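Local structure of insect group II chitinase (Ostrinia furnacalis, 5Y2A) at residues A[6-11]-A[36-41]; A[127-132]-A[174-179]; A[148-153]-A[184-189]; A[165-170]-A[188-193]. The protein hydrolyses chitin as a family 18 glycoside hydrolase, this part being the second catalytic domain of a group II enzyme that probably acts in insect chitin breakdown. All blocks are in the same frame, centred on the assembly; numbering follows the deposited sequence.

Interaction 1 (A[6-11]-A[36-41]); sequences VCYYTN and IYAFAV
Tyr8 and Ile36 lie side by side on the inner face of the (beta/alpha)8 barrel of this family 18 enzyme, where strand 4-10 runs parallel to strand 34-42. Ile36 CB sits over one face of the Tyr8 ring, 4.0 Å from its centroid and displaced toward the rim, and Ile36 CG2 presses on Tyr8 CE2 at 3.4 Å. Ala38 CB meets the same ring at its edge. The Tyr8 hydroxyl reaches across the barrel to Asp121, part of the DxxDxDxE signature of the family.

On the outer face Tyr9 and Tyr37 pack together against helix 62-67; similar torsions (chi1 166° and -167°) lean both rings the same way. The rings meet obliquely, planes 53° apart, with Tyr9 CE2 and Tyr37 CE2 3.6 Å from each other. Asn11 crosses Tyr37 at about a right angle, and Tyr37 OH and Asn11 ND2 both bond to Asp57 OD1. With an alanine in place of Tyr37, Asp57 would probably lose one of these partners and a gap would open beside the Tyr9 ring. Asn11 N bonds at 2.8 Å to Ala38 O, the carbonyl of the cis peptide whose nitrogen, Phe39 N, is buried without a partner.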
loop_
_atom_site.group_PDB
_atom_site.type_symbol
_atom_site.label_atom_id
_atom_site.label_comp_id
_atom_site.label_asym_id
_atom_site.label_seq_id
_atom_site.Cartn_x
_atom_site.Cartn_y
_atom_site.Cartn_z
ATOM N N VAL A 6 0.843 -25.760 9.478
ATOM C CA VAL A 6 0.497 -25.272 8.148
ATOM C C VAL A 6 1.310 -24.007 7.899
ATOM O O VAL A 6 1.120 -22.996 8.584
ATOM C CB VAL A 6 -1.012 -25.007 8.032
ATOM C CG1 VAL A 6 -1.368 -24.424 6.665
ATOM C CG2 VAL A 6 -1.794 -26.295 8.292
ATOM N N CYS A 7 2.215 -24.054 6.920
ATOM C CA CYS A 7 3.164 -22.972 6.665
ATOM C C CYS A 7 2.745 -22.202 5.423
ATOM O O CYS A 7 2.631 -22.788 4.343
ATOM C CB CYS A 7 4.576 -23.513 6.447
ATOM S SG CYS A 7 5.322 -24.428 7.808
ATOM N N TYR A 8 2.575 -20.889 5.556
ATOM C CA TYR A 8 2.354 -20.046 4.388
ATOM C C TYR A 8 3.698 -19.603 3.813
ATOM O O TYR A 8 4.522 -19.005 4.516
ATOM C CB TYR A 8 1.471 -18.847 4.733
ATOM C CG TYR A 8 0.008 -19.215 4.716
ATOM C CD1 TYR A 8 -0.600 -19.736 5.844
ATOM C CD2 TYR A 8 -0.759 -19.082 3.558
ATOM C CE1 TYR A 8 -1.935 -20.096 5.837
ATOM C CE2 TYR A 8 -2.102 -19.443 3.547
ATOM C CZ TYR A 8 -2.679 -19.949 4.692
ATOM O OH TYR A 8 -4.003 -20.326 4.707
ATOM N N TYR A 9 3.913 -19.930 2.543
ATOM C CA TYR A 9 5.020 -19.438 1.738
ATOM C C TYR A 9 4.455 -18.331 0.855
ATOM O O TYR A 9 3.384 -18.506 0.275
ATOM C CB TYR A 9 5.598 -20.564 0.872
ATOM C CG TYR A 9 6.516 -20.068 -0.227
ATOM C CD1 TYR A 9 7.849 -19.809 0.039
ATOM C CD2 TYR A 9 6.038 -19.803 -1.508
ATOM C CE1 TYR A 9 8.698 -19.343 -0.942
ATOM C CE2 TYR A 9 6.881 -19.321 -2.498
ATOM C CZ TYR A 9 8.210 -19.092 -2.203
ATOM O OH TYR A 9 9.070 -18.617 -3.163
ATOM N N THR A 10 5.111 -17.170 0.815
ATOM C CA THR A 10 4.615 -16.037 0.030
ATOM C C THR A 10 5.537 -15.769 -1.154
ATOM O O THR A 10 6.744 -15.574 -0.969
ATOM C CB THR A 10 4.449 -14.783 0.892
ATOM O OG1 THR A 10 5.732 -14.312 1.319
ATOM C CG2 THR A 10 3.586 -15.087 2.111
ATOM N N ASN A 11 4.975 -15.810 -2.374
ATOM C CA ASN A 11 5.795 -15.642 -3.571
ATOM C C ASN A 11 6.402 -14.236 -3.669
ATOM O O ASN A 11 7.475 -14.075 -4.258
ATOM C CB ASN A 11 5.008 -16.061 -4.827
ATOM C CG ASN A 11 3.834 -15.160 -5.159
ATOM O OD1 ASN A 11 3.380 -14.358 -4.352
ATOM N ND2 ASN A 11 3.282 -15.358 -6.353
ATOM N N ILE A 36 1.373 -23.865 2.100
ATOM C CA ILE A 36 0.412 -23.169 1.252
ATOM C C ILE A 36 1.186 -22.147 0.431
ATOM O O ILE A 36 1.887 -21.293 0.992
ATOM C CB ILE A 36 -0.681 -22.466 2.072
ATOM C CG1 ILE A 36 -1.370 -23.429 3.048
ATOM C CG2 ILE A 36 -1.712 -21.846 1.130
ATOM C CD1 ILE A 36 -1.916 -24.678 2.424
ATOM N N TYR A 37 1.048 -22.224 -0.895
ATOM C CA TYR A 37 1.697 -21.287 -1.812
ATOM C C TYR A 37 0.788 -20.074 -1.974
ATOM O O TYR A 37 -0.221 -20.131 -2.681
ATOM C CB TYR A 37 1.981 -21.964 -3.151
ATOM C CG TYR A 37 2.925 -21.197 -4.057
ATOM C CD1 TYR A 37 2.533 -20.003 -4.655
ATOM C CD2 TYR A 37 4.202 -21.679 -4.331
ATOM C CE1 TYR A 37 3.398 -19.293 -5.484
ATOM C CE2 TYR A 37 5.069 -20.981 -5.161
ATOM C CZ TYR A 37 4.657 -19.789 -5.736
ATOM O OH TYR A 37 5.505 -19.080 -6.556
ATOM N N ALA A 38 1.156 -18.960 -1.338
ATOM C CA ALA A 38 0.386 -17.721 -1.389
ATOM C C ALA A 38 1.057 -16.739 -2.343
ATOM O O ALA A 38 2.270 -16.521 -2.245
ATOM C CB ALA A 38 0.276 -17.094 0.005
ATOM N N PHE A 39 0.294 -16.169 -3.285
ATOM C CA PHE A 39 -1.111 -16.474 -3.573
ATOM C C PHE A 39 -1.316 -16.589 -5.081
ATOM O O PHE A 39 -0.676 -15.865 -5.859
ATOM C CB PHE A 39 -2.064 -15.366 -3.092
ATOM C CG PHE A 39 -2.296 -15.320 -1.611
ATOM C CD1 PHE A 39 -2.989 -16.332 -0.967
ATOM C CD2 PHE A 39 -1.871 -14.226 -0.871
ATOM C CE1 PHE A 39 -3.223 -16.273 0.398
ATOM C CE2 PHE A 39 -2.102 -14.157 0.492
ATOM C CZ PHE A 39 -2.779 -15.185 1.126
ATOM N N ALA A 40 -2.248 -17.443 -5.490
ATOM C CA ALA A 40 -2.876 -17.290 -6.796
ATOM C C ALA A 40 -4.080 -16.363 -6.654
ATOM O O ALA A 40 -4.523 -16.050 -5.545
ATOM C CB ALA A 40 -3.289 -18.647 -7.375
ATOM N N VAL A 41 -4.614 -15.907 -7.789
ATOM C CA VAL A 41 -5.707 -14.943 -7.788
ATOM C C VAL A 41 -6.823 -15.406 -8.720
ATOM O O VAL A 41 -6.657 -16.317 -9.529
ATOM C CB VAL A 41 -5.226 -13.524 -8.157
ATOM C CG1 VAL A 41 -4.285 -13.010 -7.077
ATOM C CG2 VAL A 41 -4.527 -13.520 -9.501
#

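Interaction 2 (A[127-132]-A[174-179])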
loop_
_atom_site.group_PDB
_atom_site.type_symbol
_atom_site.label_atom_id
_atom_site.label_comp_id
_atom_site.label_asym_id
_atom_site.label_seq_id
_atom_site.Cartn_x
_atom_site.Cartn_y
_atom_site.Cartn_z
ATOM N N PRO A 127 -16.419 -13.731 2.442
ATOM C CA PRO A 127 -17.798 -13.866 1.961
ATOM C C PRO A 127 -18.663 -12.796 2.608
ATOM O O PRO A 127 -18.554 -12.540 3.809
ATOM C CB PRO A 127 -18.190 -15.268 2.421
ATOM C CG PRO A 127 -16.878 -16.021 2.308
ATOM C CD PRO A 127 -15.878 -15.038 2.879
ATOM N N LYS A 128 -19.490 -12.139 1.785
ATOM C CA LYS A 128 -20.374 -11.072 2.235
ATOM C C LYS A 128 -19.587 -9.809 2.632
ATOM O O LYS A 128 -19.781 -8.736 2.061
ATOM C CB LYS A 128 -21.272 -11.521 3.395
ATOM C CG LYS A 128 -21.975 -10.375 4.105
ATOM C CD LYS A 128 -23.422 -10.239 3.681
ATOM C CE LYS A 128 -24.170 -9.283 4.596
ATOM N NZ LYS A 128 -24.591 -8.059 3.880
ATOM N N CYS A 129 -18.687 -9.935 3.618
ATOM C CA CYS A 129 -17.905 -8.797 4.108
ATOM C C CYS A 129 -16.648 -8.635 3.248
ATOM O O CYS A 129 -15.524 -8.922 3.678
ATOM C CB CYS A 129 -17.544 -8.987 5.575
ATOM S SG CYS A 129 -18.946 -9.258 6.705
ATOM N N TRP A 130 -16.854 -8.172 2.020
ATOM C CA TRP A 130 -15.743 -7.959 1.101
ATOM C C TRP A 130 -14.750 -6.972 1.698
ATOM O O TRP A 130 -15.097 -5.813 1.948
ATOM C CB TRP A 130 -16.234 -7.431 -0.241
ATOM C CG TRP A 130 -17.353 -8.186 -0.866
ATOM C CD1 TRP A 130 -17.750 -9.461 -0.594
ATOM C CD2 TRP A 130 -18.215 -7.706 -1.903
ATOM N NE1 TRP A 130 -18.818 -9.802 -1.394
ATOM C CE2 TRP A 130 -19.121 -8.740 -2.206
ATOM C CE3 TRP A 130 -18.313 -6.498 -2.601
ATOM C CZ2 TRP A 130 -20.114 -8.602 -3.174
ATOM C CZ3 TRP A 130 -19.299 -6.366 -3.566
ATOM C CH2 TRP A 130 -20.185 -7.411 -3.840
ATOM N N GLN A 131 -13.514 -7.427 1.915
ATOM C CA GLN A 131 -12.512 -6.627 2.623
ATOM C C GLN A 131 -13.114 -5.999 3.879
ATOM O O GLN A 131 -12.923 -4.813 4.156
ATOM C CB GLN A 131 -11.900 -5.568 1.696
ATOM C CG GLN A 131 -10.933 -6.166 0.670
ATOM C CD GLN A 131 -10.149 -5.130 -0.107
ATOM O OE1 GLN A 131 -10.601 -4.000 -0.300
ATOM N NE2 GLN A 131 -8.962 -5.517 -0.569
ATOM N N VAL A 132 -13.870 -6.819 4.623
ATOM C CA VAL A 132 -14.537 -6.548 5.904
ATOM C C VAL A 132 -15.606 -5.456 5.815
ATOM O O VAL A 132 -16.050 -4.926 6.839
ATOM C CB VAL A 132 -13.521 -6.244 7.036
ATOM C CG1 VAL A 132 -12.347 -7.211 6.974
ATOM C CG2 VAL A 132 -13.054 -4.787 7.066
ATOM N N ILE A 174 -17.521 -13.587 11.017
ATOM C CA ILE A 174 -17.873 -15.004 11.068
ATOM C C ILE A 174 -19.382 -15.177 10.955
ATOM O O ILE A 174 -19.871 -16.018 10.191
ATOM C CB ILE A 174 -17.324 -15.647 12.352
ATOM C CG1 ILE A 174 -15.793 -15.715 12.290
ATOM C CG2 ILE A 174 -17.926 -17.044 12.554
ATOM C CD1 ILE A 174 -15.138 -15.816 13.639
ATOM N N ASP A 175 -20.141 -14.355 11.690
ATOM C CA ASP A 175 -21.599 -14.453 11.656
ATOM C C ASP A 175 -22.138 -14.173 10.259
ATOM O O ASP A 175 -23.103 -14.805 9.817
ATOM C CB ASP A 175 -22.215 -13.474 12.657
ATOM C CG ASP A 175 -21.932 -13.851 14.095
ATOM O OD1 ASP A 175 -21.605 -15.029 14.347
ATOM O OD2 ASP A 175 -22.047 -12.966 14.973
ATOM N N TYR A 176 -21.509 -13.242 9.539
ATOM C CA TYR A 176 -21.959 -12.892 8.200
ATOM C C TYR A 176 -21.524 -13.895 7.140
ATOM O O TYR A 176 -22.244 -14.099 6.156
ATOM C CB TYR A 176 -21.418 -11.516 7.822
ATOM C CG TYR A 176 -22.184 -10.310 8.323
ATOM C CD1 TYR A 176 -23.504 -10.084 7.944
ATOM C CD2 TYR A 176 -21.578 -9.386 9.157
ATOM C CE1 TYR A 176 -24.190 -8.962 8.380
ATOM C CE2 TYR A 176 -22.255 -8.266 9.605
ATOM C CZ TYR A 176 -23.563 -8.062 9.214
ATOM O OH TYR A 176 -24.227 -6.942 9.664
ATOM N N ALA A 177 -20.352 -14.510 7.295
ATOM C CA ALA A 177 -19.682 -15.148 6.168
ATOM C C ALA A 177 -19.812 -16.662 6.125
ATOM O O ALA A 177 -19.800 -17.234 5.030
ATOM C CB ALA A 177 -18.187 -14.789 6.170
ATOM N N TYR A 178 -19.912 -17.342 7.269
ATOM C CA TYR A 178 -19.617 -18.770 7.319
ATOM C C TYR A 178 -20.801 -19.595 7.804
ATOM O O TYR A 178 -21.379 -19.314 8.861
ATOM C CB TYR A 178 -18.401 -19.032 8.211
ATOM C CG TYR A 178 -17.166 -18.275 7.777
ATOM C CD1 TYR A 178 -16.680 -18.393 6.479
ATOM C CD2 TYR A 178 -16.486 -17.453 8.660
ATOM C CE1 TYR A 178 -15.548 -17.702 6.071
ATOM C CE2 TYR A 178 -15.352 -16.755 8.261
ATOM C CZ TYR A 178 -14.891 -16.890 6.965
ATOM O OH TYR A 178 -13.763 -16.199 6.569
ATOM N N ASN A 179 -21.145 -20.614 7.020
ATOM C CA ASN A 179 -21.919 -21.763 7.479
ATOM C C ASN A 179 -20.918 -22.686 8.158
ATOM O O ASN A 179 -20.331 -23.569 7.532
ATOM C CB ASN A 179 -22.622 -22.442 6.309
ATOM C CG ASN A 179 -23.490 -23.622 6.737
ATOM O OD1 ASN A 179 -23.239 -24.267 7.756
ATOM N ND2 ASN A 179 -24.518 -23.909 5.946
#
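Lys128 lays its hydrocarbon chain against the Tyr176 ring, joining the loop after barrel strand 119-123 to the last turn of helix 171-177. Extended at chi1 but bent at chi2 (102°) and again at chi4 (114°), the lysine brings CE to 3.5 Å from Tyr176 CD1 and carries its ammonium group back to the loop, where NZ bonds to the carbonyls of Cys134 and Gly137. Tyr176 keeps CG beside its own backbone N (chi1 -83°), which turns the ring toward the loop. Cys129, the centre of an inverse gamma turn, brings SG to the CD2 flank, 3.5 Å from Tyr176 CB, in an oblique sulfur-aromatic contact; a disulfide ties this sulfur to Cys134. A glycine in place of Tyr176 would probably leave the lysine methylenes and the disulfide uncovered on this side, though NZ would stay tied.

Nearer the barrel, Pro127 CB packs on Ala177 CB at 3.8 Å, while that methyl also lies over the centre of the Tyr178 ring. The Tyr178 hydroxyl bonds to Ser168 N. The contact is van der Waals and sulfur-aromatic, with Pro127 O against Ala177 CB at 3.3 Å, and is therefore probably not strongly directional.

Interaction 3 (A[148-153]-A[184-189])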
loop_
_atom_site.group_PDB
_atom_site.type_symbol
_atom_site.label_atom_id
_atom_site.label_comp_id
_atom_site.label_asym_id
_atom_site.label_seq_id
_atom_site.Cartn_x
_atom_site.Cartn_y
_atom_site.Cartn_z
ATOM N N LEU A 148 -19.760 -23.698 -3.019
ATOM C CA LEU A 148 -18.471 -23.859 -3.689
ATOM C C LEU A 148 -17.605 -24.877 -2.958
ATOM O O LEU A 148 -16.978 -25.740 -3.584
ATOM C CB LEU A 148 -17.745 -22.513 -3.779
ATOM C CG LEU A 148 -16.372 -22.563 -4.457
ATOM C CD1 LEU A 148 -16.512 -22.855 -5.951
ATOM C CD2 LEU A 148 -15.583 -21.278 -4.232
ATOM N N VAL A 149 -17.559 -24.786 -1.627
ATOM C CA VAL A 149 -16.746 -25.712 -0.843
ATOM C C VAL A 149 -17.260 -27.142 -0.997
ATOM O O VAL A 149 -16.479 -28.079 -1.203
ATOM C CB VAL A 149 -16.712 -25.275 0.632
ATOM C CG1 VAL A 149 -16.133 -26.378 1.493
ATOM C CG2 VAL A 149 -15.902 -23.988 0.782
ATOM N N LYS A 150 -18.580 -27.335 -0.896
ATOM C CA LYS A 150 -19.128 -28.681 -1.075
ATOM C C LYS A 150 -18.782 -29.245 -2.449
ATOM O O LYS A 150 -18.405 -30.418 -2.571
ATOM C CB LYS A 150 -20.646 -28.684 -0.881
ATOM C CG LYS A 150 -21.119 -28.521 0.546
ATOM C CD LYS A 150 -22.623 -28.719 0.629
ATOM C CE LYS A 150 -23.343 -27.418 0.925
ATOM N NZ LYS A 150 -23.417 -27.151 2.386
ATOM N N GLU A 151 -18.885 -28.420 -3.492
ATOM C CA GLU A 151 -18.641 -28.916 -4.842
ATOM C C GLU A 151 -17.161 -29.168 -5.084
ATOM O O GLU A 151 -16.799 -30.149 -5.745
ATOM C CB GLU A 151 -19.211 -27.936 -5.864
ATOM C CG GLU A 151 -20.724 -27.855 -5.782
ATOM C CD GLU A 151 -21.275 -26.542 -6.285
ATOM O OE1 GLU A 151 -20.510 -25.761 -6.893
ATOM O OE2 GLU A 151 -22.473 -26.279 -6.046
ATOM N N LEU A 152 -16.291 -28.303 -4.555
ATOM C CA LEU A 152 -14.861 -28.593 -4.588
ATOM C C LEU A 152 -14.547 -29.872 -3.820
ATOM O O LEU A 152 -13.719 -30.678 -4.258
ATOM C CB LEU A 152 -14.066 -27.419 -4.014
ATOM C CG LEU A 152 -13.901 -26.183 -4.902
ATOM C CD1 LEU A 152 -13.524 -24.956 -4.064
ATOM C CD2 LEU A 152 -12.854 -26.445 -5.967
ATOM N N ARG A 153 -15.191 -30.065 -2.667
ATOM C CA ARG A 153 -14.973 -31.278 -1.879
ATOM C C ARG A 153 -15.262 -32.537 -2.694
ATOM O O ARG A 153 -14.461 -33.480 -2.702
ATOM C CB ARG A 153 -15.837 -31.241 -0.614
ATOM C CG ARG A 153 -15.862 -32.548 0.179
ATOM C CD ARG A 153 -14.677 -32.672 1.120
ATOM N NE ARG A 153 -13.472 -33.156 0.458
ATOM C CZ ARG A 153 -12.234 -32.855 0.839
ATOM N NH1 ARG A 153 -12.032 -32.053 1.876
ATOM N NH2 ARG A 153 -11.199 -33.354 0.179
ATOM N N SER A 184 -16.766 -26.973 8.413
ATOM C CA SER A 184 -16.042 -27.940 9.230
ATOM C C SER A 184 -16.101 -29.335 8.614
ATOM O O SER A 184 -15.092 -30.050 8.574
ATOM C CB SER A 184 -16.609 -27.943 10.653
ATOM O OG SER A 184 -15.905 -28.857 11.476
ATOM N N MET A 185 -17.267 -29.723 8.090
ATOM C CA MET A 185 -17.420 -31.072 7.553
ATOM C C MET A 185 -16.695 -31.238 6.224
ATOM O O MET A 185 -16.142 -32.309 5.944
ATOM C CB MET A 185 -18.900 -31.401 7.381
ATOM C CG MET A 185 -19.180 -32.846 6.992
ATOM S SD MET A 185 -20.943 -33.040 6.714
ATOM C CE MET A 185 -21.135 -31.978 5.291
ATOM N N ASN A 186 -16.691 -30.198 5.388
ATOM C CA ASN A 186 -16.203 -30.329 4.021
ATOM C C ASN A 186 -14.744 -29.926 3.840
ATOM O O ASN A 186 -14.173 -30.201 2.780
ATOM C CB ASN A 186 -17.088 -29.513 3.070
ATOM C CG ASN A 186 -18.426 -30.192 2.786
ATOM O OD1 ASN A 186 -18.489 -31.157 2.033
ATOM N ND2 ASN A 186 -19.492 -29.683 3.384
ATOM N N LEU A 187 -14.121 -29.288 4.825
ATOM C CA LEU A 187 -12.728 -28.870 4.713
ATOM C C LEU A 187 -11.814 -29.820 5.475
ATOM O O LEU A 187 -12.178 -30.328 6.539
ATOM C CB LEU A 187 -12.546 -27.447 5.243
ATOM C CG LEU A 187 -13.298 -26.355 4.488
ATOM C CD1 LEU A 187 -13.156 -25.024 5.218
ATOM C CD2 LEU A 187 -12.786 -26.243 3.054
ATOM N N ASP A 188 -10.615 -30.050 4.925
ATOM C CA ASP A 188 -9.614 -30.851 5.622
ATOM C C ASP A 188 -9.049 -30.121 6.834
ATOM O O ASP A 188 -8.630 -30.765 7.801
ATOM C CB ASP A 188 -8.486 -31.244 4.667
ATOM C CG ASP A 188 -8.952 -32.210 3.588
ATOM O OD1 ASP A 188 -9.235 -33.382 3.914
ATOM O OD2 ASP A 188 -9.037 -31.798 2.417
ATOM N N TRP A 189 -9.007 -28.792 6.794
ATOM C CA TRP A 189 -8.734 -28.006 7.991
ATOM C C TRP A 189 -9.221 -26.587 7.759
ATOM O O TRP A 189 -9.421 -26.151 6.621
ATOM C CB TRP A 189 -7.245 -28.028 8.386
ATOM C CG TRP A 189 -6.308 -27.398 7.390
ATOM C CD1 TRP A 189 -5.922 -26.088 7.337
ATOM C CD2 TRP A 189 -5.625 -28.063 6.321
ATOM N NE1 TRP A 189 -5.049 -25.894 6.289
ATOM C CE2 TRP A 189 -4.852 -27.091 5.651
ATOM C CE3 TRP A 189 -5.601 -29.385 5.858
ATOM C CZ2 TRP A 189 -4.067 -27.397 4.538
ATOM C CZ3 TRP A 189 -4.820 -29.689 4.753
ATOM C CH2 TRP A 189 -4.061 -28.698 4.108
#
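Arg153 NH1 serves two acceptors on the 184-189 segment at once: Asp188 OD2 at 3.1 Å, in a salt bridge, and the backbone carbonyl Asn186 O at 3.0 Å. OD2 lies in the guanidinium plane, but with the carboxylate turned 83° to it the donor comes from above the carboxylate plane; NH2 adds a weak bond to the same oxygen. NH1 also meets Asn186 O from above the carbonyl plane, 40° out of it and not on a lone pair. The arginine starts with CG anti to the backbone N (chi1 171°) and then bends at chi2 and chi3, folding its methylenes around the end of the opposing helix. On the way Arg153 CG passes Asn186 OD1 at 3.5 Å. The Asn186 amide, nearly coplanar with the guanidinium, has ND2 3.5 Å from Lys150 CG, on the lysine's aliphatic chain.

The two helices, 141-159 and 180-186, belong to the outer layer of the (beta/alpha)8 barrel. Between them Val149 CG1 wedges against Asn186 CB at 3.6 Å and Leu187 CD2 at 3.7 Å. Because Asn186 closes its helix, the arginine's charge probably interacts favourably with the partial negative charge of the helix C-terminus.

Further out, Asn186 ND2 is fixed by Ala182 O, and Asp188 OD2 also accepts from Leu163 N of strand 162-167. Lys240 NZ takes the carbonyls of Ser184 and Leu187.

Interaction 4 (A[165-170]-A[188-193])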
loop_
_atom_site.group_PDB
_atom_site.type_symbol
_atom_site.label_atom_id
_atom_site.label_comp_id
_atom_site.label_asym_id
_atom_site.label_seq_id
_atom_site.Cartn_x
_atom_site.Cartn_y
_atom_site.Cartn_z
ATOM N N ALA A 165 -9.379 -23.799 4.078
ATOM C CA ALA A 165 -9.722 -22.393 3.955
ATOM C C ALA A 165 -9.111 -21.615 5.106
ATOM O O ALA A 165 -9.050 -22.104 6.239
ATOM C CB ALA A 165 -11.243 -22.178 3.932
ATOM N N ALA A 166 -8.669 -20.399 4.801
ATOM C CA ALA A 166 -8.307 -19.423 5.819
ATOM C C ALA A 166 -9.516 -18.531 6.079
ATOM O O ALA A 166 -10.129 -18.023 5.136
ATOM C CB ALA A 166 -7.110 -18.595 5.361
ATOM N N VAL A 167 -9.851 -18.329 7.355
ATOM C CA VAL A 167 -11.119 -17.721 7.734
ATOM C C VAL A 167 -10.916 -16.630 8.777
ATOM O O VAL A 167 -9.916 -16.593 9.496
ATOM C CB VAL A 167 -12.107 -18.769 8.277
ATOM C CG1 VAL A 167 -12.384 -19.834 7.223
ATOM C CG2 VAL A 167 -11.533 -19.387 9.534
ATOM N N SER A 168 -11.921 -15.763 8.878
ATOM C CA SER A 168 -11.853 -14.590 9.734
ATOM C C SER A 168 -11.849 -14.961 11.212
ATOM O O SER A 168 -12.452 -15.954 11.631
ATOM C CB SER A 168 -13.043 -13.667 9.452
ATOM O OG SER A 168 -13.036 -12.551 10.326
ATOM N N ALA A 169 -11.179 -14.127 12.006
ATOM C CA ALA A 169 -11.224 -14.201 13.459
ATOM C C ALA A 169 -12.138 -13.141 14.064
ATOM O O ALA A 169 -12.112 -12.934 15.283
ATOM C CB ALA A 169 -9.818 -14.060 14.042
ATOM N N SER A 170 -12.897 -12.431 13.237
ATOM C CA SER A 170 -13.834 -11.412 13.700
ATOM C C SER A 170 -15.191 -12.063 13.926
ATOM O O SER A 170 -15.744 -12.673 13.007
ATOM C CB SER A 170 -13.955 -10.283 12.677
ATOM O OG SER A 170 -15.143 -9.529 12.888
ATOM N N ASP A 188 -10.615 -30.050 4.925
ATOM C CA ASP A 188 -9.614 -30.851 5.622
ATOM C C ASP A 188 -9.049 -30.121 6.834
ATOM O O ASP A 188 -8.630 -30.765 7.801
ATOM C CB ASP A 188 -8.486 -31.244 4.667
ATOM C CG ASP A 188 -8.952 -32.210 3.588
ATOM O OD1 ASP A 188 -9.235 -33.382 3.914
ATOM O OD2 ASP A 188 -9.037 -31.798 2.417
ATOM N N TRP A 189 -9.007 -28.792 6.794
ATOM C CA TRP A 189 -8.734 -28.006 7.991
ATOM C C TRP A 189 -9.221 -26.587 7.759
ATOM O O TRP A 189 -9.421 -26.151 6.621
ATOM C CB TRP A 189 -7.245 -28.028 8.386
ATOM C CG TRP A 189 -6.308 -27.398 7.390
ATOM C CD1 TRP A 189 -5.922 -26.088 7.337
ATOM C CD2 TRP A 189 -5.625 -28.063 6.321
ATOM N NE1 TRP A 189 -5.049 -25.894 6.289
ATOM C CE2 TRP A 189 -4.852 -27.091 5.651
ATOM C CE3 TRP A 189 -5.601 -29.385 5.858
ATOM C CZ2 TRP A 189 -4.067 -27.397 4.538
ATOM C CZ3 TRP A 189 -4.820 -29.689 4.753
ATOM C CH2 TRP A 189 -4.061 -28.698 4.108
ATOM N N ILE A 190 -9.440 -25.886 8.865
ATOM C CA ILE A 190 -9.854 -24.490 8.865
ATOM C C ILE A 190 -8.738 -23.702 9.530
ATOM O O ILE A 190 -8.471 -23.882 10.723
ATOM C CB ILE A 190 -11.186 -24.291 9.599
ATOM C CG1 ILE A 190 -12.323 -24.995 8.855
ATOM C CG2 ILE A 190 -11.492 -22.826 9.770
ATOM C CD1 ILE A 190 -13.571 -25.117 9.683
ATOM N N SER A 191 -8.076 -22.839 8.770
ATOM C CA SER A 191 -7.005 -22.011 9.315
ATOM C C SER A 191 -7.618 -20.711 9.823
ATOM O O SER A 191 -8.000 -19.844 9.032
ATOM C CB SER A 191 -5.923 -21.745 8.271
ATOM O OG SER A 191 -5.082 -22.885 8.101
ATOM N N LEU A 192 -7.704 -20.575 11.142
ATOM C CA LEU A 192 -8.205 -19.343 11.738
ATOM C C LEU A 192 -7.153 -18.253 11.593
ATOM O O LEU A 192 -6.020 -18.415 12.053
ATOM C CB LEU A 192 -8.537 -19.568 13.210
ATOM C CG LEU A 192 -9.468 -20.742 13.529
ATOM C CD1 LEU A 192 -9.554 -20.912 15.040
ATOM C CD2 LEU A 192 -10.850 -20.516 12.925
ATOM N N MET A 193 -7.515 -17.138 10.956
ATOM C CA MET A 193 -6.577 -16.020 10.831
ATOM C C MET A 193 -6.618 -15.195 12.119
ATOM O O MET A 193 -7.077 -14.052 12.169
ATOM C CB MET A 193 -6.882 -15.194 9.594
ATOM C CG MET A 193 -6.553 -15.946 8.317
ATOM S SD MET A 193 -6.805 -14.944 6.834
ATOM C CE MET A 193 -8.580 -14.999 6.762
#
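Ala166 and Ser191 pair in parallel register near the C-terminal ends of neighbouring barrel strands 162-167 and 189-192, with Ser191 N bonded to Ala165 O, Val167 N to Ser191 O and Met193 N to Val167 O, the last at 2.9 Å. A weak fourth bond joins Ala165 N to Trp189 O. Two helices, 171-177 and 180-186, fill the chain between the strands, as the crossover of a (beta/alpha)8 barrel.

Val167 carries the outer face. With CG1 anti to the carbonyl carbon (chi1 -60°), CG2 falls between the backbone N and the carbonyl carbon and meets Ile190 CG2 at 3.4 Å, tighter than usual for two methyls; it also touches Leu192 CD2 at 3.6 Å. Trp231 of helix 224-233 covers both Val167 and Leu192.

The inward pair Ala166 and Ser191 is small; Met193 then reaches across to the first strand. Its SD rests 3.9 Å from Ala166 CB, and the bend at chi3 (-76°) brings CE to 3.4 Å from Val167 O. Met193 also touches Glu125, which closes the DxxDxDxE signature. Beyond the strand Ala169 CB abuts Met193 O at 3.3 Å, and Ser168 OG accepts from Ser170 N in an ST turn.

The chemistry is thus split: backbone bonds set the strand register, hydrocarbon seals the outer face against the helices, and a pliable thioether fills in beside an acidic residue within the barrel.

Interactions 1 and 4 are buried strand pairs of the same barrel, their centres about 14 Å apart, and they meet inside it: Tyr8 OH packs on Ala166 CB at 3.6 Å, and Val6 CG2 on Trp189 NE1 at 3.8 Å. Both combine regular backbone bonds with packed side chains. Interaction 3 lies in the outer helical layer, is only partly buried and adds a salt bridge and a side-chain-to-carbonyl bond to apolar packing; it overlaps interaction 4 at Asp188 and Trp189, Asp188 facing the helix and Trp189 the strand. Interaction 2, also buried but in a loop next to a helix, depends on apolar and sulfur contacts, and Tyr178 connects it to interaction 4.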